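Side-chain contacts in quinone oxidoreductase (Thermus thermophilus, PDB 1IZ0), which binds NADPH in a Rossmann-type domain and probably uses it to reduce quinones: residues P263-G266 and R270-V273; T51-P56 and V76-L81; E202-L207 and G212-I217. All coordinates share one frame; numbering follows the deposited sequence.

Contact 1. Residues P263-G266 and R270-V273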
loop_
_atom_site.group_PDB
_atom_site.type_symbol
_atom_site.label_atom_id
_atom_site.label_comp_id
_atom_site.label_asym_id
_atom_site.label_seq_id
_atom_site.Cartn_x
_atom_site.Cartn_y
_atom_site.Cartn_z
ATOM N N PRO A 263 -13.983 -8.103 7.455
ATOM C CA PRO A 263 -14.273 -8.878 8.668
ATOM C C PRO A 263 -13.011 -9.157 9.483
ATOM O O PRO A 263 -13.089 -9.568 10.638
ATOM C CB PRO A 263 -14.896 -10.168 8.122
ATOM C CG PRO A 263 -15.558 -9.705 6.837
ATOM C CD PRO A 263 -14.507 -8.778 6.254
ATOM N N ARG A 264 -11.847 -8.939 8.883
ATOM C CA ARG A 264 -10.594 -9.201 9.577
ATOM C C ARG A 264 -9.889 -7.946 10.096
ATOM O O ARG A 264 -8.945 -8.040 10.880
ATOM C CB ARG A 264 -9.643 -9.962 8.652
ATOM C CG ARG A 264 -10.129 -11.334 8.233
ATOM C CD ARG A 264 -9.118 -11.981 7.296
ATOM N NE ARG A 264 -9.343 -13.416 7.150
ATOM C CZ ARG A 264 -10.349 -13.955 6.469
ATOM N NH1 ARG A 264 -11.242 -13.181 5.850
ATOM N NH2 ARG A 264 -10.464 -15.274 6.416
ATOM N N LEU A 265 -10.347 -6.780 9.656
ATOM C CA LEU A 265 -9.742 -5.517 10.055
ATOM C C LEU A 265 -9.941 -5.250 11.536
ATOM O O LEU A 265 -11.073 -5.189 12.023
ATOM C CB LEU A 265 -10.357 -4.365 9.263
ATOM C CG LEU A 265 -9.461 -3.223 8.771
ATOM C CD1 LEU A 265 -10.347 -2.004 8.510
ATOM C CD2 LEU A 265 -8.380 -2.888 9.779
ATOM N N GLY A 266 -8.832 -5.064 12.241
ATOM C CA GLY A 266 -8.905 -4.795 13.662
ATOM C C GLY A 266 -8.782 -6.074 14.454
ATOM O O GLY A 266 -8.718 -6.046 15.682
ATOM N N ARG A 270 -4.012 -6.077 11.306
ATOM C CA ARG A 270 -3.752 -4.842 12.031
ATOM C C ARG A 270 -2.716 -3.992 11.302
ATOM O O ARG A 270 -1.508 -4.235 11.410
ATOM C CB ARG A 270 -3.251 -5.152 13.453
ATOM C CG ARG A 270 -4.195 -6.008 14.319
ATOM C CD ARG A 270 -5.539 -5.316 14.542
ATOM N NE ARG A 270 -5.406 -4.017 15.201
ATOM C CZ ARG A 270 -5.249 -3.840 16.514
ATOM N NH1 ARG A 270 -5.210 -4.886 17.336
ATOM N NH2 ARG A 270 -5.126 -2.612 17.007
ATOM N N PRO A 271 -3.175 -2.983 10.546
ATOM C CA PRO A 271 -2.283 -2.090 9.799
ATOM C C PRO A 271 -1.205 -1.526 10.725
ATOM O O PRO A 271 -1.505 -1.109 11.848
ATOM C CB PRO A 271 -3.225 -0.995 9.304
ATOM C CG PRO A 271 -4.542 -1.721 9.168
ATOM C CD PRO A 271 -4.580 -2.560 10.413
ATOM N N VAL A 272 0.041 -1.515 10.259
ATOM C CA VAL A 272 1.144 -1.004 11.062
ATOM C C VAL A 272 1.364 0.488 10.827
ATOM O O VAL A 272 1.779 0.905 9.743
ATOM C CB VAL A 272 2.457 -1.743 10.738
ATOM C CG1 VAL A 272 3.569 -1.269 11.674
ATOM C CG2 VAL A 272 2.262 -3.238 10.876
ATOM N N VAL A 273 1.085 1.292 11.848
ATOM C CA VAL A 273 1.279 2.734 11.748
ATOM C C VAL A 273 2.742 3.050 12.054
ATOM O O VAL A 273 3.309 2.542 13.023
ATOM C CB VAL A 273 0.405 3.503 12.764
ATOM C CG1 VAL A 273 0.608 5.005 12.584
ATOM C CG2 VAL A 273 -1.069 3.127 12.593
HETATM O O HOH W 1 -5.789 -7.595 16.679
#

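Contact 2. Residues T51-P56 and V76-L81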
loop_
_atom_site.group_PDB
_atom_site.type_symbol
_atom_site.label_atom_id
_atom_site.label_comp_id
_atom_site.label_asym_id
_atom_site.label_seq_id
_atom_site.Cartn_x
_atom_site.Cartn_y
_atom_site.Cartn_z
ATOM N N THR A 51 -0.502 7.903 -12.968
ATOM C CA THR A 51 -1.535 8.928 -13.136
ATOM C C THR A 51 -0.809 10.270 -13.093
ATOM O O THR A 51 0.039 10.497 -12.229
ATOM C CB THR A 51 -2.590 8.928 -11.992
ATOM O OG1 THR A 51 -1.953 9.257 -10.755
ATOM C CG2 THR A 51 -3.260 7.578 -11.861
ATOM N N ARG A 52 -1.132 11.153 -14.026
ATOM C CA ARG A 52 -0.489 12.455 -14.070
ATOM C C ARG A 52 -1.477 13.550 -13.700
ATOM O O ARG A 52 -2.301 13.955 -14.517
ATOM C CB ARG A 52 0.084 12.710 -15.462
ATOM N N LEU A 53 -1.397 14.015 -12.458
ATOM C CA LEU A 53 -2.270 15.079 -11.989
ATOM C C LEU A 53 -1.630 16.411 -12.379
ATOM O O LEU A 53 -0.425 16.604 -12.199
ATOM C CB LEU A 53 -2.433 14.997 -10.466
ATOM C CG LEU A 53 -3.870 14.953 -9.941
ATOM C CD1 LEU A 53 -4.604 16.227 -10.334
ATOM C CD2 LEU A 53 -4.586 13.736 -10.519
ATOM N N HIS A 54 -2.431 17.319 -12.925
ATOM C CA HIS A 54 -1.940 18.632 -13.334
ATOM C C HIS A 54 -2.064 19.635 -12.200
ATOM O O HIS A 54 -3.150 19.854 -11.680
ATOM C CB HIS A 54 -2.735 19.149 -14.536
ATOM C CG HIS A 54 -2.517 18.362 -15.790
ATOM N ND1 HIS A 54 -3.378 18.423 -16.865
ATOM C CD2 HIS A 54 -1.535 17.499 -16.145
ATOM C CE1 HIS A 54 -2.938 17.630 -17.826
ATOM N NE2 HIS A 54 -1.820 17.058 -17.413
ATOM N N PRO A 55 -0.948 20.253 -11.794
ATOM C CA PRO A 55 -1.006 21.238 -10.712
ATOM C C PRO A 55 -1.860 22.428 -11.142
ATOM O O PRO A 55 -2.047 22.665 -12.332
ATOM C CB PRO A 55 0.456 21.627 -10.526
ATOM C CG PRO A 55 1.176 20.369 -10.870
ATOM C CD PRO A 55 0.450 19.911 -12.111
ATOM N N PRO A 56 -2.390 23.189 -10.177
ATOM C CA PRO A 56 -2.197 22.940 -8.745
ATOM C C PRO A 56 -3.155 21.874 -8.220
ATOM O O PRO A 56 -4.235 21.671 -8.775
ATOM C CB PRO A 56 -2.453 24.308 -8.122
ATOM C CG PRO A 56 -3.502 24.882 -9.015
ATOM C CD PRO A 56 -3.020 24.502 -10.405
ATOM N N VAL A 76 -9.268 8.766 -2.572
ATOM C CA VAL A 76 -9.672 9.900 -3.391
ATOM C C VAL A 76 -8.531 10.139 -4.377
ATOM O O VAL A 76 -7.417 9.661 -4.160
ATOM C CB VAL A 76 -9.886 11.153 -2.499
ATOM C CG1 VAL A 76 -10.419 12.292 -3.315
ATOM C CG2 VAL A 76 -10.860 10.839 -1.376
ATOM N N PRO A 77 -8.791 10.851 -5.485
ATOM C CA PRO A 77 -7.706 11.092 -6.444
ATOM C C PRO A 77 -6.786 12.214 -5.970
ATOM O O PRO A 77 -5.637 12.314 -6.397
ATOM C CB PRO A 77 -8.448 11.482 -7.722
ATOM C CG PRO A 77 -9.818 10.873 -7.540
ATOM C CD PRO A 77 -10.098 11.144 -6.098
ATOM N N GLN A 78 -7.309 13.065 -5.092
ATOM C CA GLN A 78 -6.540 14.188 -4.563
ATOM C C GLN A 78 -7.382 14.846 -3.487
ATOM O O GLN A 78 -8.514 14.429 -3.246
ATOM C CB GLN A 78 -6.254 15.217 -5.664
ATOM C CG GLN A 78 -7.473 16.059 -6.047
ATOM C CD GLN A 78 -7.105 17.316 -6.832
ATOM O OE1 GLN A 78 -6.920 17.274 -8.058
ATOM N NE2 GLN A 78 -6.986 18.445 -6.122
ATOM N N GLY A 79 -6.834 15.873 -2.844
ATOM C CA GLY A 79 -7.579 16.579 -1.814
ATOM C C GLY A 79 -7.442 16.042 -0.402
ATOM O O GLY A 79 -8.116 16.518 0.511
ATOM N N GLY A 80 -6.563 15.066 -0.207
ATOM C CA GLY A 80 -6.386 14.494 1.119
ATOM C C GLY A 80 -5.905 15.446 2.198
ATOM O O GLY A 80 -6.550 15.584 3.246
ATOM N N LEU A 81 -4.769 16.098 1.953
ATOM C CA LEU A 81 -4.182 17.022 2.917
ATOM C C LEU A 81 -4.951 18.324 3.062
ATOM O O LEU A 81 -4.436 19.412 2.772
ATOM C CB LEU A 81 -2.726 17.318 2.541
ATOM C CG LEU A 81 -1.768 16.148 2.750
ATOM C CD1 LEU A 81 -0.382 16.534 2.273
ATOM C CD2 LEU A 81 -1.745 15.769 4.228
#

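Contact 3. Residues E202-L207 and G212-I217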
loop_
_atom_site.group_PDB
_atom_site.type_symbol
_atom_site.label_atom_id
_atom_site.label_comp_id
_atom_site.label_asym_id
_atom_site.label_seq_id
_atom_site.Cartn_x
_atom_site.Cartn_y
_atom_site.Cartn_z
ATOM N N GLU A 202 15.339 -10.048 -12.839
ATOM C CA GLU A 202 15.767 -11.324 -13.404
ATOM C C GLU A 202 16.228 -12.238 -12.270
ATOM O O GLU A 202 16.106 -13.463 -12.353
ATOM C CB GLU A 202 16.900 -11.106 -14.403
ATOM N N GLU A 203 16.751 -11.634 -11.206
ATOM C CA GLU A 203 17.220 -12.389 -10.050
ATOM C C GLU A 203 16.032 -12.922 -9.256
ATOM O O GLU A 203 16.073 -14.036 -8.728
ATOM C CB GLU A 203 18.085 -11.505 -9.145
ATOM C CG GLU A 203 19.323 -10.923 -9.825
ATOM C CD GLU A 203 20.261 -11.992 -10.371
ATOM O OE1 GLU A 203 20.657 -12.892 -9.595
ATOM O OE2 GLU A 203 20.612 -11.929 -11.572
ATOM N N SER A 204 14.977 -12.121 -9.163
ATOM C CA SER A 204 13.787 -12.536 -8.434
ATOM C C SER A 204 13.160 -13.724 -9.142
ATOM O O SER A 204 12.646 -14.635 -8.501
ATOM C CB SER A 204 12.771 -11.396 -8.354
ATOM O OG SER A 204 13.253 -10.339 -7.544
ATOM N N LEU A 205 13.212 -13.709 -10.472
ATOM C CA LEU A 205 12.649 -14.795 -11.264
ATOM C C LEU A 205 13.413 -16.085 -11.014
ATOM O O LEU A 205 12.847 -17.173 -11.088
ATOM C CB LEU A 205 12.684 -14.441 -12.754
ATOM C CG LEU A 205 11.644 -13.416 -13.222
ATOM C CD1 LEU A 205 12.014 -12.905 -14.598
ATOM C CD2 LEU A 205 10.257 -14.053 -13.238
ATOM N N GLY A 206 14.697 -15.964 -10.699
ATOM C CA GLY A 206 15.497 -17.147 -10.438
ATOM C C GLY A 206 15.132 -17.828 -9.128
ATOM O O GLY A 206 15.544 -18.963 -8.878
ATOM N N LEU A 207 14.351 -17.143 -8.297
ATOM C CA LEU A 207 13.945 -17.675 -6.995
ATOM C C LEU A 207 12.686 -18.522 -7.101
ATOM O O LEU A 207 12.342 -19.259 -6.176
ATOM C CB LEU A 207 13.654 -16.530 -6.023
ATOM C CG LEU A 207 14.677 -15.401 -5.876
ATOM C CD1 LEU A 207 14.077 -14.285 -5.026
ATOM C CD2 LEU A 207 15.955 -15.938 -5.255
ATOM N N GLY A 212 5.804 -20.767 -10.917
ATOM C CA GLY A 212 5.881 -19.570 -10.096
ATOM C C GLY A 212 5.418 -18.281 -10.745
ATOM O O GLY A 212 5.434 -18.144 -11.969
ATOM N N ARG A 213 4.976 -17.327 -9.932
ATOM C CA ARG A 213 4.556 -16.053 -10.489
ATOM C C ARG A 213 5.030 -14.847 -9.702
ATOM O O ARG A 213 4.947 -14.803 -8.468
ATOM C CB ARG A 213 3.032 -15.999 -10.686
ATOM C CG ARG A 213 2.203 -16.669 -9.619
ATOM C CD ARG A 213 1.484 -17.889 -10.181
ATOM N NE ARG A 213 1.883 -19.107 -9.478
ATOM C CZ ARG A 213 1.280 -19.597 -8.396
ATOM N NH1 ARG A 213 0.223 -18.984 -7.865
ATOM N NH2 ARG A 213 1.743 -20.713 -7.844
ATOM N N LEU A 214 5.542 -13.871 -10.447
ATOM C CA LEU A 214 6.041 -12.625 -9.894
ATOM C C LEU A 214 5.046 -11.503 -10.190
ATOM O O LEU A 214 4.613 -11.332 -11.333
ATOM C CB LEU A 214 7.403 -12.292 -10.514
ATOM C CG LEU A 214 8.138 -11.058 -9.969
ATOM C CD1 LEU A 214 9.623 -11.374 -9.860
ATOM C CD2 LEU A 214 7.897 -9.847 -10.878
ATOM N N VAL A 215 4.680 -10.755 -9.152
ATOM C CA VAL A 215 3.755 -9.643 -9.295
ATOM C C VAL A 215 4.588 -8.372 -9.215
ATOM O O VAL A 215 5.176 -8.073 -8.181
ATOM C CB VAL A 215 2.705 -9.631 -8.168
ATOM C CG1 VAL A 215 1.730 -8.493 -8.385
ATOM C CG2 VAL A 215 1.960 -10.962 -8.133
ATOM N N TYR A 216 4.650 -7.631 -10.313
ATOM C CA TYR A 216 5.441 -6.414 -10.337
ATOM C C TYR A 216 4.628 -5.230 -9.831
ATOM O O TYR A 216 3.780 -4.687 -10.540
ATOM C CB TYR A 216 5.940 -6.164 -11.757
ATOM C CG TYR A 216 7.104 -5.211 -11.841
ATOM C CD1 TYR A 216 6.902 -3.830 -11.879
ATOM C CD2 TYR A 216 8.414 -5.689 -11.899
ATOM C CE1 TYR A 216 7.977 -2.945 -11.979
ATOM C CE2 TYR A 216 9.497 -4.817 -11.997
ATOM C CZ TYR A 216 9.272 -3.446 -12.039
ATOM O OH TYR A 216 10.337 -2.579 -12.153
ATOM N N ILE A 217 4.895 -4.843 -8.588
ATOM C CA ILE A 217 4.202 -3.732 -7.950
ATOM C C ILE A 217 5.113 -2.513 -7.819
ATOM O O ILE A 217 4.634 -1.389 -7.666
ATOM C CB ILE A 217 3.708 -4.130 -6.549
ATOM C CG1 ILE A 217 2.826 -5.372 -6.651
ATOM C CG2 ILE A 217 2.938 -2.977 -5.922
ATOM C CD1 ILE A 217 2.462 -5.979 -5.316
#

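Contact 1. Residues P263-G266 and R270-V273
The guanidinium of Arg270 meets Gly266 obliquely, with the glycine CA neither over a face nor squarely at an edge, while a water lies in its plane at the NH1 edge. The setting is the loop that leads from helix 251-261 of the Rossmann-type domain to strand 273-278, where the chain of this medium-chain dehydrogenase/reductase fold returns to the GroES-like half. Arg270 NH1 donates to the water at 2.8 Å, and the water donates a weak bond to Gly266 O at 3.5 Å, so the polar link between the segments is indirect. The arginine chain bends at both middle torsions (chi2 -61°, chi3 -59°), which curls it back alongside the glycine and brings Arg270 CD to 3.3 Å from Gly266 C. Its charge is matched by Glu103 of helix 101-105, in a salt bridge with NE. At the phi of Gly266, 94°, a CB would be jammed against the carbonyl O of Leu265, which by itself calls for glycine.

Next to this polar link, Leu265 and Pro271 are buried and cross at about a right angle; both also rest on Phe107. The apolar pair meets through Leu265 CD2, 3.9 Å from Pro271 CD.

Contact 2. Residues T51-P56 and V76-L81
Gln78 reaches across to Leu53 from one surface loop to another, and its path can be traced atom by atom. CB points toward segment 51-56, but Gln78 CB stays 4.9 Å from Leu53 CG, the nearest leucine atom. CG sits between the backbone N and the carbonyl carbon (chi1 75°), and from there the chain runs on extended (chi2 164°), carrying the amide toward the leucine's CD1 methyl. Gln78 CG remains 5.2 Å from Leu53 CD1. The amide carbon, Gln78 CD, comes to 4.4 Å from Leu53 CD1. Only at the tip is there real contact: Gln78 OE1 lies 3.4 Å from Leu53 CD1. The amide is turned so that its oxygen faces the methyl, while Gln78 NE2 is left 5.3 Å from Leu53 CD1.

The two side chains cross at about a right angle, and between them the one close approach is methyl to amide oxygen. It is a van der Waals approach of an apolar group to a carbonyl oxygen, not a polar bond. The other methyl, Leu53 CD2, is only loosely near Pro77 O, at 4.5 Å. With 115 Å² buried in total, and none of the touching residues fully buried, the contact is a light one at the surface of the GroES-like half.

Gln78 also leans on Phe57, just beyond the cis-proline Pro56, and backbone bonds from Gly79 to Ile58 and from Gly80 to Gly60 bring the two loops together. Segment 51-56 follows helix 39-46 and precedes strand 62-67; segment 76-81 joins strand 70-75 to strand 84-88. Between them runs the antiparallel pair 62-67 and 70-75, so the contact sits where the loops flanking that pair approach each other.

Contact 3. Residues E202-L207 and G212-I217
With chi1 at -176°, Leu214 holds CG opposite its backbone N and points from strand 212-216 toward helix 201-205, where CD1 meets Ser204. The serine torsion (chi1 -68°) complements this: OG is directed beside its own backbone N to Glu195, with which it is hydrogen-bonded, and CB is the atom presented to the leucine. The fit is tight, Ser204 CB lying 3.5 Å from Leu214 CD1, shorter than usual for two carbons. Leu205 adds a looser touch through its tip, with Leu205 CD2 at 4.3 Å from Leu214 CB.

Strand 190-195, helix 201-205 and strand 212-216 form a beta-alpha-beta crossover of the Rossmann fold, the two strands being parallel neighbours in the six-stranded sheet. Leu214 lies between the helix and the sheet, resting also on Val193 and Val201. Ile217, at the end of segment 212-217, binds NADPH in the complex of this protein, though it does not touch segment 202-207.

All three touching residues are buried, and what joins them is carbon against carbon. The contact is thus apolar, consistent with hydrophobic burial, while the one side-chain polar atom of the trio, Ser204 OG, is satisfied by the carboxylate of Glu195.

Overall arrangement
Along the chain the order is contact 2, contact 3, contact 1, each closing before the next opens. Contact 2 belongs to loops of the GroES-like half, contact 3 to the parallel sheet of the Rossmann-type half, and contact 1 to the loop returning from the second to the first. The centres of contacts 1 and 2 lie about 26 Å apart, those of contacts 1 and 3 about 27 Å, and those of contacts 2 and 3 about 32 Å; none touch. The side chain of Pro271 is about 8 Å from that of Ala137, and Ser204 about 8 Å from Tyr177, against about 11 Å from Pro77 to Leu244; contacts 1 and 3 thus lie nearer NADPH-site residues.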